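PDB 2WQF: copper induced nitroreductase D from Lactococcus lactis, which binds flavin mononucleotide and probably acts as a copper-induced nitroreductase, an FMN-dependent oxidoreductase of the nitroreductase family involved in defence against oxidative stress. Local coordinates for residues A[57-62]-A[163-168]; A[101-106]-A[131-136]; A[25-30]-A[48-53]. All blocks are in the same frame, centred on the assembly; numbering follows the deposited sequence. Where two conformers were deposited one is given.

Interaction 1 of 3, residues A[57-62]-A[163-168]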
ATOM      1  N   ASP A  57     -18.062  16.247 -12.402  1.00 17.30           N
ATOM      2  CA  ASP A  57     -19.116  17.111 -11.866  1.00 20.08           C
ATOM      3  C   ASP A  57     -20.285  16.278 -11.310  1.00 22.88           C
ATOM      4  O   ASP A  57     -20.822  16.579 -10.251  1.00 20.68           O
ATOM      5  CB  ASP A  57     -19.663  18.015 -12.964  1.00 23.01           C
ATOM      6  CG  ASP A  57     -18.697  19.075 -13.400  1.00 28.26           C
ATOM      7  OD1 ASP A  57     -17.735  19.340 -12.660  1.00 26.34           O
ATOM      8  OD2 ASP A  57     -18.937  19.668 -14.482  1.00 33.25           O
ATOM      9  N   LYS A  58     -20.675  15.227 -12.037  1.00 19.79           N
ATOM     10  CA  LYS A  58     -21.818  14.397 -11.651  1.00 20.58           C
ATOM     11  C   LYS A  58     -21.568  13.656 -10.347  1.00 19.15           C
ATOM     12  O   LYS A  58     -22.452  13.560  -9.497  1.00 21.68           O
ATOM     13  CB  LYS A  58     -22.159  13.399 -12.767  1.00 22.35           C
ATOM     14  CG  LYS A  58     -23.319  12.477 -12.465  1.00 28.80           C
ATOM     15  CD  LYS A  58     -23.908  11.915 -13.760  1.00 36.63           C
ATOM     16  CE  LYS A  58     -25.357  11.469 -13.588  1.00 64.33           C
ATOM     17  NZ  LYS A  58     -26.003  11.101 -14.893  1.00 78.63           N
ATOM     18  N   LEU A  59     -20.374  13.107 -10.188  1.00 18.01           N
ATOM     19  CA  LEU A  59     -20.041  12.375  -8.969  1.00 18.65           C
ATOM     20  C   LEU A  59     -20.290  13.256  -7.755  1.00 19.75           C
ATOM     21  O   LEU A  59     -20.973  12.854  -6.810  1.00 18.48           O
ATOM     22  CB  LEU A  59     -18.582  11.923  -8.964  1.00 17.30           C
ATOM     23  CG  LEU A  59     -18.121  11.311  -7.632  1.00 17.23           C
ATOM     24  CD1 LEU A  59     -18.874  10.023  -7.340  1.00 18.60           C
ATOM     25  CD2 LEU A  59     -16.644  11.049  -7.667  1.00 17.23           C
ATOM     26  N   TRP A  60     -19.740  14.454  -7.769  1.00 17.30           N
ATOM     27  CA  TRP A  60     -19.798  15.296  -6.573  1.00 17.63           C
ATOM     28  C   TRP A  60     -21.164  15.972  -6.374  1.00 20.47           C
ATOM     29  O   TRP A  60     -21.682  16.030  -5.249  1.00 21.94           O
ATOM     30  CB  TRP A  60     -18.611  16.283  -6.557  1.00 19.46           C
ATOM     31  CG  TRP A  60     -17.343  15.491  -6.422  1.00 17.60           C
ATOM     32  CD1 TRP A  60     -16.499  15.108  -7.424  1.00 21.76           C
ATOM     33  CD2 TRP A  60     -16.816  14.905  -5.212  1.00 18.32           C
ATOM     34  NE1 TRP A  60     -15.483  14.343  -6.911  1.00 18.25           N
ATOM     35  CE2 TRP A  60     -15.664  14.188  -5.564  1.00 19.16           C
ATOM     36  CE3 TRP A  60     -17.232  14.904  -3.873  1.00 19.96           C
ATOM     37  CZ2 TRP A  60     -14.902  13.493  -4.630  1.00 18.29           C
ATOM     38  CZ3 TRP A  60     -16.476  14.226  -2.954  1.00 19.61           C
ATOM     39  CH2 TRP A  60     -15.308  13.534  -3.334  1.00 19.94           C
ATOM     40  N   ASP A  61     -21.771  16.453  -7.451  1.00 20.60           N
ATOM     41  CA  ASP A  61     -23.010  17.202  -7.323  1.00 24.81           C
ATOM     42  C   ASP A  61     -24.219  16.306  -7.173  1.00 25.43           C
ATOM     43  O   ASP A  61     -25.141  16.622  -6.426  1.00 28.33           O
ATOM     44  CB  ASP A  61     -23.234  18.077  -8.550  1.00 30.54           C
ATOM     45  CG  ASP A  61     -22.503  19.398  -8.475  1.00 34.27           C
ATOM     46  OD1 ASP A  61     -22.063  19.816  -7.382  1.00 40.56           O
ATOM     47  OD2 ASP A  61     -22.377  20.017  -9.540  1.00 38.50           O
ATOM     48  N   GLU A  62     -24.213  15.182  -7.887  1.00 22.82           N
ATOM     49  CA  GLU A  62     -25.404  14.367  -8.024  1.00 23.23           C
ATOM     50  C   GLU A  62     -25.353  13.099  -7.199  1.00 21.54           C
ATOM     51  O   GLU A  62     -26.386  12.469  -6.969  1.00 25.83           O
ATOM     52  CB  GLU A  62     -25.630  14.023  -9.497  1.00 28.49           C
ATOM     53  CG  GLU A  62     -25.839  15.252 -10.376  1.00 32.23           C
ATOM     54  CD  GLU A  62     -26.374  14.905 -11.748  1.00 32.75           C
ATOM     55  OE1 GLU A  62     -27.206  13.977 -11.839  1.00 46.55           O
ATOM     56  OE2 GLU A  62     -25.971  15.561 -12.729  1.00 49.38           O
ATOM     57  N   LYS A 163     -24.386   2.020 -10.079  1.00 22.08           N
ATOM     58  CA  LYS A 163     -25.513   2.164 -10.994  1.00 23.99           C
ATOM     59  C   LYS A 163     -25.202   3.143 -12.121  1.00 26.16           C
ATOM     60  O   LYS A 163     -25.427   2.851 -13.297  1.00 29.17           O
ATOM     61  CB  LYS A 163     -26.734   2.656 -10.221  1.00 30.62           C
ATOM     62  CG  LYS A 163     -27.927   2.970 -11.106  1.00 38.24           C
ATOM     63  CD  LYS A 163     -29.133   3.373 -10.278  1.00 52.96           C
ATOM     64  CE  LYS A 163     -30.315   3.755 -11.158  1.00 59.96           C
ATOM     65  NZ  LYS A 163     -31.475   4.218 -10.348  1.00 61.98           N
ATOM     66  N   GLU A 164     -24.681   4.312 -11.764  1.00 22.08           N
ATOM     67  CA  GLU A 164     -24.418   5.343 -12.755  1.00 22.75           C
ATOM     68  C   GLU A 164     -23.415   4.879 -13.827  1.00 24.56           C
ATOM     69  O   GLU A 164     -23.563   5.189 -15.009  1.00 23.51           O
ATOM     70  CB  GLU A 164     -23.902   6.596 -12.059  1.00 21.38           C
ATOM     71  CG  GLU A 164     -23.545   7.698 -13.010  1.00 25.96           C
ATOM     72  CD  GLU A 164     -24.730   8.164 -13.828  1.00 36.39           C
ATOM     73  OE1 GLU A 164     -25.877   8.122 -13.319  1.00 33.35           O
ATOM     74  OE2 GLU A 164     -24.508   8.576 -14.984  1.00 36.12           O
ATOM     75  N   TRP A 165     -22.383   4.145 -13.413  1.00 20.91           N
ATOM     76  CA  TRP A 165     -21.328   3.723 -14.344  1.00 21.33           C
ATOM     77  C   TRP A 165     -21.342   2.223 -14.613  1.00 20.24           C
ATOM     78  O   TRP A 165     -20.393   1.689 -15.180  1.00 21.72           O
ATOM     79  CB  TRP A 165     -19.947   4.223 -13.862  1.00 18.12           C
ATOM     80  CG  TRP A 165     -19.856   5.728 -14.032  1.00 19.35           C
ATOM     81  CD1 TRP A 165     -19.645   6.390 -15.198  1.00 20.54           C
ATOM     82  CD2 TRP A 165     -20.046   6.746 -13.027  1.00 21.55           C
ATOM     83  NE1 TRP A 165     -19.695   7.742 -15.002  1.00 21.08           N
ATOM     84  CE2 TRP A 165     -19.933   7.993 -13.676  1.00 20.62           C
ATOM     85  CE3 TRP A 165     -20.284   6.723 -11.652  1.00 22.60           C
ATOM     86  CZ2 TRP A 165     -20.057   9.206 -13.003  1.00 19.24           C
ATOM     87  CZ3 TRP A 165     -20.407   7.939 -10.978  1.00 21.37           C
ATOM     88  CH2 TRP A 165     -20.291   9.162 -11.660  1.00 18.61           C
ATOM     89  N   ASN A 166     -22.444   1.564 -14.256  1.00 22.65           N
ATOM     90  CA  ASN A 166     -22.665   0.173 -14.648  1.00 27.71           C
ATOM     91  C   ASN A 166     -21.533  -0.738 -14.227  1.00 21.64           C
ATOM     92  O   ASN A 166     -21.011  -1.512 -15.032  1.00 25.18           O
ATOM     93  CB  ASN A 166     -22.844   0.080 -16.161  1.00 27.85           C
ATOM     94  CG  ASN A 166     -24.040   0.853 -16.640  1.00 48.13           C
ATOM     95  OD1 ASN A 166     -23.920   1.792 -17.429  1.00 57.17           O
ATOM     96  ND2 ASN A 166     -25.214   0.475 -16.146  1.00 51.33           N
ATOM     97  N   LEU A 167     -21.150  -0.626 -12.966  1.00 20.62           N
ATOM     98  CA  LEU A 167     -20.057  -1.410 -12.439  1.00 20.42           C
ATOM     99  C   LEU A 167     -20.550  -2.770 -11.945  1.00 22.39           C
ATOM    100  O   LEU A 167     -21.682  -2.905 -11.474  1.00 25.34           O
ATOM    101  CB  LEU A 167     -19.406  -0.678 -11.279  1.00 19.09           C
ATOM    102  CG  LEU A 167     -18.919   0.740 -11.556  1.00 19.10           C
ATOM    103  CD1 LEU A 167     -18.319   1.315 -10.281  1.00 19.65           C
ATOM    104  CD2 LEU A 167     -17.924   0.790 -12.719  1.00 20.41           C
ATOM    105  N   PRO A 168     -19.690  -3.790 -12.044  1.00 21.76           N
ATOM    106  CA  PRO A 168     -20.021  -5.099 -11.474  1.00 21.62           C
ATOM    107  C   PRO A 168     -20.266  -5.020  -9.976  1.00 20.94           C
ATOM    108  O   PRO A 168     -19.605  -4.245  -9.265  1.00 20.31           O
ATOM    109  CB  PRO A 168     -18.758  -5.937 -11.745  1.00 21.39           C
ATOM    110  CG  PRO A 168     -18.071  -5.274 -12.885  1.00 22.10           C
ATOM    111  CD  PRO A 168     -18.380  -3.794 -12.732  1.00 20.12           C
TER

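Interaction 2 of 3, residues A[101-106]-A[131-136]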
ATOM      1  N   PHE A 101     -11.077   3.730  -6.512  1.00 11.49           N
ATOM      2  CA  PHE A 101     -10.392   2.462  -6.341  1.00 10.39           C
ATOM      3  C   PHE A 101     -11.297   1.438  -5.718  1.00 11.54           C
ATOM      4  O   PHE A 101     -11.867   1.694  -4.672  1.00 12.55           O
ATOM      5  CB  PHE A 101      -9.169   2.660  -5.447  1.00 11.69           C
ATOM      6  CG  PHE A 101      -8.043   3.419  -6.116  1.00 10.91           C
ATOM      7  CD1 PHE A 101      -7.067   2.761  -6.857  1.00 12.00           C
ATOM      8  CD2 PHE A 101      -7.983   4.803  -6.016  1.00 12.71           C
ATOM      9  CE1 PHE A 101      -6.042   3.467  -7.440  1.00 12.65           C
ATOM     10  CE2 PHE A 101      -6.956   5.508  -6.576  1.00 12.79           C
ATOM     11  CZ  PHE A 101      -5.988   4.852  -7.305  1.00 12.09           C
ATOM     12  N   PHE A 102     -11.390   0.269  -6.360  1.00 11.16           N
ATOM     13  CA  PHE A 102     -12.204  -0.837  -5.888  1.00 12.14           C
ATOM     14  C   PHE A 102     -11.318  -2.082  -5.780  1.00 12.48           C
ATOM     15  O   PHE A 102     -10.260  -2.170  -6.408  1.00 12.47           O
ATOM     16  CB  PHE A 102     -13.354  -1.177  -6.854  1.00 12.88           C
ATOM     17  CG  PHE A 102     -14.233  -0.018  -7.252  1.00 13.25           C
ATOM     18  CD1 PHE A 102     -15.543   0.064  -6.800  1.00 14.01           C
ATOM     19  CD2 PHE A 102     -13.780   0.935  -8.144  1.00 14.43           C
ATOM     20  CE1 PHE A 102     -16.384   1.128  -7.203  1.00 15.47           C
ATOM     21  CE2 PHE A 102     -14.588   1.994  -8.530  1.00 14.08           C
ATOM     22  CZ  PHE A 102     -15.898   2.079  -8.089  1.00 15.83           C
ATOM     23  N   GLU A 103     -11.773  -3.058  -4.997  1.00 12.93           N
ATOM     24  CA  GLU A 103     -11.156  -4.378  -4.951  1.00 12.40           C
ATOM     25  C   GLU A 103     -12.201  -5.384  -5.417  1.00 13.18           C
ATOM     26  O   GLU A 103     -13.347  -5.384  -4.924  1.00 14.62           O
ATOM     27  CB  GLU A 103     -10.689  -4.716  -3.534  1.00 13.26           C
ATOM     28  CG  GLU A 103      -9.433  -3.943  -3.129  1.00 14.01           C
ATOM     29  CD  GLU A 103      -8.212  -4.389  -3.944  1.00 13.47           C
ATOM     30  OE1 GLU A 103      -7.980  -5.618  -4.018  1.00 14.30           O
ATOM     31  OE2 GLU A 103      -7.498  -3.516  -4.527  1.00 13.32           O
ATOM     32  N   ASP A 104     -11.823  -6.246  -6.348  1.00 14.03           N
ATOM     33  CA  ASP A 104     -12.750  -7.215  -6.919  1.00 14.66           C
ATOM     34  C   ASP A 104     -12.952  -8.424  -5.979  1.00 14.66           C
ATOM     35  O   ASP A 104     -12.099  -9.307  -5.846  1.00 15.74           O
ATOM     36  CB  ASP A 104     -12.241  -7.651  -8.287  1.00 14.65           C
ATOM     37  CG  ASP A 104     -13.260  -8.476  -9.047  1.00 18.77           C
ATOM     38  OD1 ASP A 104     -14.173  -9.052  -8.428  1.00 21.32           O
ATOM     39  OD2 ASP A 104     -13.137  -8.559 -10.270  1.00 22.02           O
ATOM     40  N   GLN A 105     -14.114  -8.434  -5.334  1.00 16.66           N
ATOM     41  CA  GLN A 105     -14.442  -9.470  -4.363  1.00 16.54           C
ATOM     42  C   GLN A 105     -14.652 -10.844  -4.994  1.00 19.15           C
ATOM     43  O   GLN A 105     -14.530 -11.863  -4.313  1.00 19.10           O
ATOM     44  CB  GLN A 105     -15.695  -9.067  -3.579  1.00 17.69           C
ATOM     45  CG  GLN A 105     -15.524  -7.736  -2.834  1.00 18.68           C
ATOM     46  CD  GLN A 105     -14.298  -7.737  -1.944  1.00 17.59           C
ATOM     47  OE1 GLN A 105     -14.223  -8.483  -0.961  1.00 22.73           O
ATOM     48  NE2 GLN A 105     -13.328  -6.901  -2.281  1.00 18.21           N
ATOM     49  N   ALA A 106     -14.973 -10.876  -6.282  1.00 18.18           N
ATOM     50  CA  ALA A 106     -15.146 -12.158  -6.957  1.00 19.89           C
ATOM     51  C   ALA A 106     -13.808 -12.902  -7.070  1.00 18.82           C
ATOM     52  O   ALA A 106     -13.720 -14.125  -6.906  1.00 20.63           O
ATOM     53  CB  ALA A 106     -15.782 -11.959  -8.330  1.00 20.86           C
ATOM     54  N   GLY A 131      -4.250  -0.155  -0.797  1.00 10.57           N
ATOM     55  CA  GLY A 131      -3.352   0.900  -0.340  1.00 11.74           C
ATOM     56  C   GLY A 131      -2.184   1.075  -1.307  1.00 11.28           C
ATOM     57  O   GLY A 131      -1.841   2.196  -1.684  1.00 10.80           O
ATOM     58  N   ILE A 132      -1.615  -0.052  -1.727  1.00 10.96           N
ATOM     59  CA  ILE A 132      -0.467  -0.069  -2.625  1.00 11.47           C
ATOM     60  C   ILE A 132      -0.782   0.667  -3.932  1.00 10.78           C
ATOM     61  O   ILE A 132      -0.052   1.582  -4.335  1.00 10.09           O
ATOM     62  CB  ILE A 132      -0.052  -1.524  -2.902  1.00 10.69           C
ATOM     63  CG1 ILE A 132       0.616  -2.128  -1.650  1.00 11.09           C
ATOM     64  CG2 ILE A 132       0.879  -1.643  -4.100  1.00 13.49           C
ATOM     65  CD1 ILE A 132       0.726  -3.651  -1.704  1.00 11.67           C
ATOM     66  N   ILE A 133      -1.868   0.304  -4.602  1.00  9.81           N
ATOM     67  CA  ILE A 133      -2.129   0.923  -5.910  1.00 10.48           C
ATOM     68  C   ILE A 133      -2.560   2.387  -5.747  1.00 10.47           C
ATOM     69  O   ILE A 133      -2.225   3.224  -6.586  1.00 10.69           O
ATOM     70  CB  ILE A 133      -3.130   0.131  -6.788  1.00 10.64           C
ATOM     71  CG1 ILE A 133      -4.516   0.030  -6.176  1.00 11.52           C
ATOM     72  CG2 ILE A 133      -2.530  -1.266  -7.108  1.00 12.04           C
ATOM     73  CD1 ILE A 133      -5.544  -0.557  -7.151  1.00 12.66           C
ATOM     74  N   SER A 134      -3.229   2.703  -4.638  1.00 10.19           N
ATOM     75  CA  SER A 134      -3.662   4.077  -4.393  1.00 10.88           C
ATOM     76  C   SER A 134      -2.453   5.017  -4.276  1.00 10.81           C
ATOM     77  O   SER A 134      -2.438   6.098  -4.891  1.00 11.44           O
ATOM     78  CB  SER A 134      -4.538   4.180  -3.133  1.00 13.95           C
ATOM     79  OG  SER A 134      -5.722   3.442  -3.290  1.00 14.29           O
ATOM     80  N   VAL A 135      -1.438   4.629  -3.489  1.00 10.76           N
ATOM     81  CA  VAL A 135      -0.284   5.514  -3.277  0.74 11.53           C
ATOM     82  C   VAL A 135       0.631   5.524  -4.487  1.00 10.26           C
ATOM     83  O   VAL A 135       1.253   6.537  -4.773  1.00 10.91           O
ATOM     84  CB  VAL A 135       0.528   5.233  -1.965  0.74 12.35           C
ATOM     85  CG1 VAL A 135      -0.377   5.347  -0.772  0.74 12.35           C
ATOM     86  CG2 VAL A 135       1.220   3.857  -2.006  0.74 14.65           C
ATOM     87  N   ASN A 136       0.704   4.402  -5.218  1.00  9.29           N
ATOM     88  CA  ASN A 136       1.527   4.402  -6.408  1.00  9.41           C
ATOM     89  C   ASN A 136       0.947   5.366  -7.458  1.00  9.07           C
ATOM     90  O   ASN A 136       1.692   6.082  -8.128  1.00 10.14           O
ATOM     91  CB  ASN A 136       1.762   2.975  -6.980  1.00  9.41           C
ATOM     92  CG  ASN A 136       2.872   2.241  -6.260  1.00  9.67           C
ATOM     93  OD1 ASN A 136       3.678   2.863  -5.560  1.00 10.29           O
ATOM     94  ND2 ASN A 136       2.912   0.921  -6.408  1.00 11.40           N
TER

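Interaction 3 of 3, residues A[25-30]-A[48-53]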
ATOM      1  N   LYS A  25      -1.881  11.490 -21.187  1.00 13.17           N
ATOM      2  CA  LYS A  25      -0.677  11.096 -20.457  1.00 15.49           C
ATOM      3  C   LYS A  25      -1.009  10.787 -19.027  1.00 13.29           C
ATOM      4  O   LYS A  25      -0.423   9.897 -18.418  1.00 14.63           O
ATOM      5  CB  LYS A  25       0.391  12.206 -20.520  1.00 18.28           C
ATOM      6  CG  LYS A  25       1.731  11.944 -19.814  1.00 65.15           C
ATOM      7  CD  LYS A  25       2.539  13.259 -19.729  1.00 59.13           C
ATOM      8  CE  LYS A  25       2.435  14.048 -21.043  1.00 64.96           C
ATOM      9  NZ  LYS A  25       3.009  15.405 -20.984  1.00 47.53           N
ATOM     10  N   VAL A  26      -1.913  11.558 -18.449  1.00 11.99           N
ATOM     11  CA  VAL A  26      -2.357  11.284 -17.095  1.00 12.74           C
ATOM     12  C   VAL A  26      -2.984   9.884 -16.994  1.00 12.32           C
ATOM     13  O   VAL A  26      -2.634   9.113 -16.104  1.00 13.77           O
ATOM     14  CB  VAL A  26      -3.339  12.362 -16.614  1.00 16.40           C
ATOM     15  CG1 VAL A  26      -3.886  11.969 -15.240  1.00 19.82           C
ATOM     16  CG2 VAL A  26      -2.625  13.694 -16.547  1.00 17.57           C
ATOM     17  N   ILE A  27      -3.880   9.559 -17.912  1.00 12.33           N
ATOM     18  CA  ILE A  27      -4.560   8.268 -17.911  1.00 14.50           C
ATOM     19  C   ILE A  27      -3.532   7.137 -18.081  1.00 13.24           C
ATOM     20  O   ILE A  27      -3.604   6.125 -17.389  1.00 13.98           O
ATOM     21  CB  ILE A  27      -5.601   8.162 -19.054  1.00 18.08           C
ATOM     22  CG1 ILE A  27      -6.714   9.195 -18.884  1.00 31.06           C
ATOM     23  CG2 ILE A  27      -6.160   6.750 -19.131  1.00 18.30           C
ATOM     24  CD1 ILE A  27      -7.349   9.144 -17.622  1.00 26.33           C
ATOM     25  N   GLU A  28      -2.579   7.329 -18.996  1.00 12.25           N
ATOM     26  CA  GLU A  28      -1.526   6.345 -19.238  0.61 12.05           C
ATOM     27  C   GLU A  28      -0.727   6.091 -17.975  1.00 10.84           C
ATOM     28  O   GLU A  28      -0.383   4.943 -17.646  1.00 14.52           O
ATOM     29  CB  GLU A  28      -0.593   6.828 -20.345  0.61 15.96           C
ATOM     30  CG  GLU A  28      -1.209   6.790 -21.722  0.61 21.47           C
ATOM     31  CD  GLU A  28      -0.308   7.390 -22.793  0.61 40.54           C
ATOM     32  OE1 GLU A  28       0.860   7.728 -22.495  0.61 62.54           O
ATOM     33  OE2 GLU A  28      -0.781   7.531 -23.936  0.61 53.42           O
ATOM     34  N   THR A  29      -0.411   7.166 -17.259  1.00 11.49           N
ATOM     35  CA  THR A  29       0.391   7.059 -16.057  1.00 11.75           C
ATOM     36  C   THR A  29      -0.356   6.360 -14.934  1.00 12.96           C
ATOM     37  O   THR A  29       0.224   5.572 -14.181  1.00 12.84           O
ATOM     38  CB  THR A  29       0.863   8.438 -15.611  1.00 14.89           C
ATOM     39  OG1 THR A  29       1.606   9.025 -16.683  1.00 19.44           O
ATOM     40  CG2 THR A  29       1.788   8.331 -14.463  1.00 25.02           C
ATOM     41  N   ILE A  30      -1.640   6.667 -14.794  1.00 12.06           N
ATOM     42  CA  ILE A  30      -2.468   5.995 -13.809  1.00 12.93           C
ATOM     43  C   ILE A  30      -2.445   4.497 -14.056  1.00 12.01           C
ATOM     44  O   ILE A  30      -2.261   3.710 -13.133  1.00 11.92           O
ATOM     45  CB  ILE A  30      -3.928   6.538 -13.827  1.00 12.98           C
ATOM     46  CG1 ILE A  30      -3.978   7.995 -13.331  1.00 12.54           C
ATOM     47  CG2 ILE A  30      -4.825   5.683 -12.962  1.00 13.81           C
ATOM     48  CD1 ILE A  30      -5.293   8.694 -13.693  1.00 14.45           C
ATOM     49  N   LEU A  48     -10.334   0.269 -11.238  1.00 12.31           N
ATOM     50  CA  LEU A  48     -10.427   1.722 -11.197  1.00 12.14           C
ATOM     51  C   LEU A  48     -11.545   2.236 -12.089  1.00 12.16           C
ATOM     52  O   LEU A  48     -11.729   1.761 -13.220  1.00 12.72           O
ATOM     53  CB  LEU A  48      -9.144   2.383 -11.677  1.00 12.75           C
ATOM     54  CG  LEU A  48      -7.987   2.485 -10.694  1.00 12.14           C
ATOM     55  CD1 LEU A  48      -7.465   1.140 -10.252  1.00 15.12           C
ATOM     56  CD2 LEU A  48      -6.869   3.294 -11.354  1.00 12.64           C
ATOM     57  N   LEU A  49     -12.261   3.222 -11.566  1.00 12.29           N
ATOM     58  CA  LEU A  49     -13.126   4.077 -12.349  1.00 12.38           C
ATOM     59  C   LEU A  49     -12.527   5.482 -12.316  1.00 11.85           C
ATOM     60  O   LEU A  49     -12.384   6.078 -11.248  1.00 13.79           O
ATOM     61  CB  LEU A  49     -14.533   4.077 -11.758  1.00 14.38           C
ATOM     62  CG  LEU A  49     -15.528   5.035 -12.403  1.00 15.06           C
ATOM     63  CD1 LEU A  49     -15.769   4.674 -13.867  1.00 16.79           C
ATOM     64  CD2 LEU A  49     -16.830   5.007 -11.597  1.00 16.74           C
ATOM     65  N   ILE A  50     -12.139   5.987 -13.487  1.00 12.32           N
ATOM     66  CA  ILE A  50     -11.469   7.278 -13.617  1.00 13.06           C
ATOM     67  C   ILE A  50     -12.442   8.264 -14.238  1.00 12.56           C
ATOM     68  O   ILE A  50     -12.860   8.076 -15.379  1.00 14.06           O
ATOM     69  CB  ILE A  50     -10.215   7.173 -14.488  1.00 14.04           C
ATOM     70  CG1 ILE A  50      -9.237   6.152 -13.897  1.00 14.65           C
ATOM     71  CG2 ILE A  50      -9.543   8.528 -14.675  1.00 15.70           C
ATOM     72  CD1 ILE A  50      -8.141   5.682 -14.884  1.00 17.57           C
ATOM     73  N   LEU A  51     -12.827   9.278 -13.467  1.00 13.03           N
ATOM     74  CA  LEU A  51     -13.822  10.247 -13.898  1.00 13.83           C
ATOM     75  C   LEU A  51     -13.201  11.621 -14.109  1.00 13.01           C
ATOM     76  O   LEU A  51     -12.484  12.126 -13.237  1.00 16.01           O
ATOM     77  CB  LEU A  51     -14.907  10.383 -12.821  1.00 14.78           C
ATOM     78  CG  LEU A  51     -15.612   9.082 -12.415  1.00 14.98           C
ATOM     79  CD1 LEU A  51     -16.658   9.426 -11.384  1.00 17.00           C
ATOM     80  CD2 LEU A  51     -16.215   8.339 -13.609  1.00 16.94           C
ATOM     81  N   THR A  52     -13.521  12.237 -15.240  1.00 14.23           N
ATOM     82  CA  THR A  52     -13.123  13.608 -15.530  1.00 15.96           C
ATOM     83  C   THR A  52     -14.319  14.336 -16.136  1.00 16.50           C
ATOM     84  O   THR A  52     -15.364  13.733 -16.391  1.00 17.71           O
ATOM     85  CB  THR A  52     -11.891  13.693 -16.460  1.00 16.37           C
ATOM     86  OG1 THR A  52     -12.219  13.208 -17.761  1.00 19.47           O
ATOM     87  CG2 THR A  52     -10.721  12.904 -15.881  1.00 18.18           C
ATOM     88  N   GLY A  53     -14.184  15.643 -16.335  1.00 17.88           N
ATOM     89  CA  GLY A  53     -15.209  16.399 -17.043  1.00 22.61           C
ATOM     90  C   GLY A  53     -16.583  16.290 -16.420  1.00 16.35           C
ATOM     91  O   GLY A  53     -16.750  16.443 -15.202  1.00 19.14           O
TER

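Interaction 1 of 3, residues A[57-62]-A[163-168]
K58 and L59, on the second turn of helix 53-73, face E164 and W165 where helix 158-164 ends; the nearest CA atoms, those of L59 and E164, stay 9.1 Å apart, so long side chains make the contact. Segment 163-168 holds the last residues of helix 158-164 and the loop after it, closed by a Schellman motif in the nitroreductase fold. N166, with positive phi, is its C-prime residue: L167 N returns to A162 O, and N166 N makes a weak bond to K163 O.

Two layers bridge the gap. The outer one is a salt bridge between K58 and E164, whose side chains come from opposite directions. K58 leaves its helix with CG anti to the backbone N (chi1 179°) and stays extended to its amine. E164 starts the same way, which sets its CG over the centre of the W165 ring, 3.4 Å above the plane; the bend at chi2 (61°) then turns the carboxylate toward the lysine. K58 NZ donates to E164 OE2 at 2.9 Å, meeting that oxygen from above the carboxylate plane, 48° out of it. Both residues are partly exposed, so solvent probably weakens the attraction.

Beneath lies the apolar layer. The indole of W165 points its six-membered ring at the helix, and its CH2 corner meets L59 edge-on, with L59 CA near the ring plane. W165 also rests on A55 and I63 of helix 53-73, on L49 and L51 of strand 46-52 and on A201 of the second subunit. The tryptophan thus joins the helix end to the sheet and the dimer interface. Closest of its approaches to L59 are W165 CH2 to L59 CA and to L59 CB, each 4.2 Å.

Interaction 2 of 3, residues A[101-106]-A[131-136]
F101 turns its CG anti to its own carbonyl carbon (chi1 -72°), which lays the ring over S134, while I133 carries CG1 between its backbone N and carbonyl carbon (chi1 63°), a setting that sends CD1 to the ring edge. S134 OG sits over the centre of one face, 3.6 Å above the plane, and the serine CA makes a CH-pi contact with the same ring, 4.1 Å from CA to the centroid. The hydroxyl is not left to the ring alone: S134 OG is hydrogen-bonded to S130 O one turn earlier. I133 slides past F101 in the opposite direction, its CD1 3.7 Å from F101 CD1. An alanine in place of F101 would remove the ring from S134 and I133 and would probably leave a gap between strand and helix. E103 brings OE2 to 4.4 Å from I133 CD1, while its OE1 is hydrogen-bonded to T45 and S126. Strand 101-104 and helix 131-136 run roughly antiparallel, at 151°, with axes 9.5 Å apart. A helix packed on an antiparallel sheet in this way belongs to the alpha+beta core of the FMN-dependent nitroreductase fold, and I132 on the same helix touches a bound FMN.

Interaction 3 of 3, residues A[25-30]-A[48-53]
I30 and I50 reach toward each other tip to tip, I30 CG2 meeting I50 CD1 at 3.8 Å. The same methyl of I30 also meets L48, whose side chain crosses it at a slant: I30 CG2 lies 3.5 Å from L48 CD2, making this methyl the shared point between two strand residues. It gets there because CG2 stands anti to the backbone N of I30 while CG1 takes the place beside that N (chi1 -68°).

One turn back, I27 meets the other branch of I50. Its CB does not aim straight at the strand, but the chain bends again at chi2 (-54°) and brings I27 CD1 to 3.7 Å from I50 CG2. I50 is therefore gripped on both branches, CD1 by I30 and CG2 by I27.

This is a helix laid against one face of the antiparallel sheet of the nitroreductase fold: helix 25-30 and strand 48-52 run at 164°, their axes 11.2 Å apart. L48 and I50 alternate with L49 and L51, which turn to the opposite face and meet W165. The strand is also a dimer element, since L48 to L51 form a parallel ladder with a strand of the second subunit. Beside the helix on the same face lies helix 121-143, where V137 touches I30 and A140 touches T29, whose OG1 donates back to K25 O at 2.8 Å.

Overall arrangement
Interactions 2 and 3 are buried and share one layer: strands 97-104 and 46-52 are neighbours in the sheet, and L48 touches both F101 and I133. Interaction 1 lies on the other face, nearer the surface, where W165 and L167 pack on L49 and L51; L167 also meets F102. Strand 46-52 thus has interaction 3 on one side and interaction 1 on the other, and leads directly into helix 53-73. Chemistry follows position: aliphatic branches alone in 25-30/48-53, a ring over a serine in 101-106/131-136 close to the flavin, and a partly exposed salt bridge beside a tryptophan whose edge meets a leucine in 57-62/163-168. All three adjoin the second subunit.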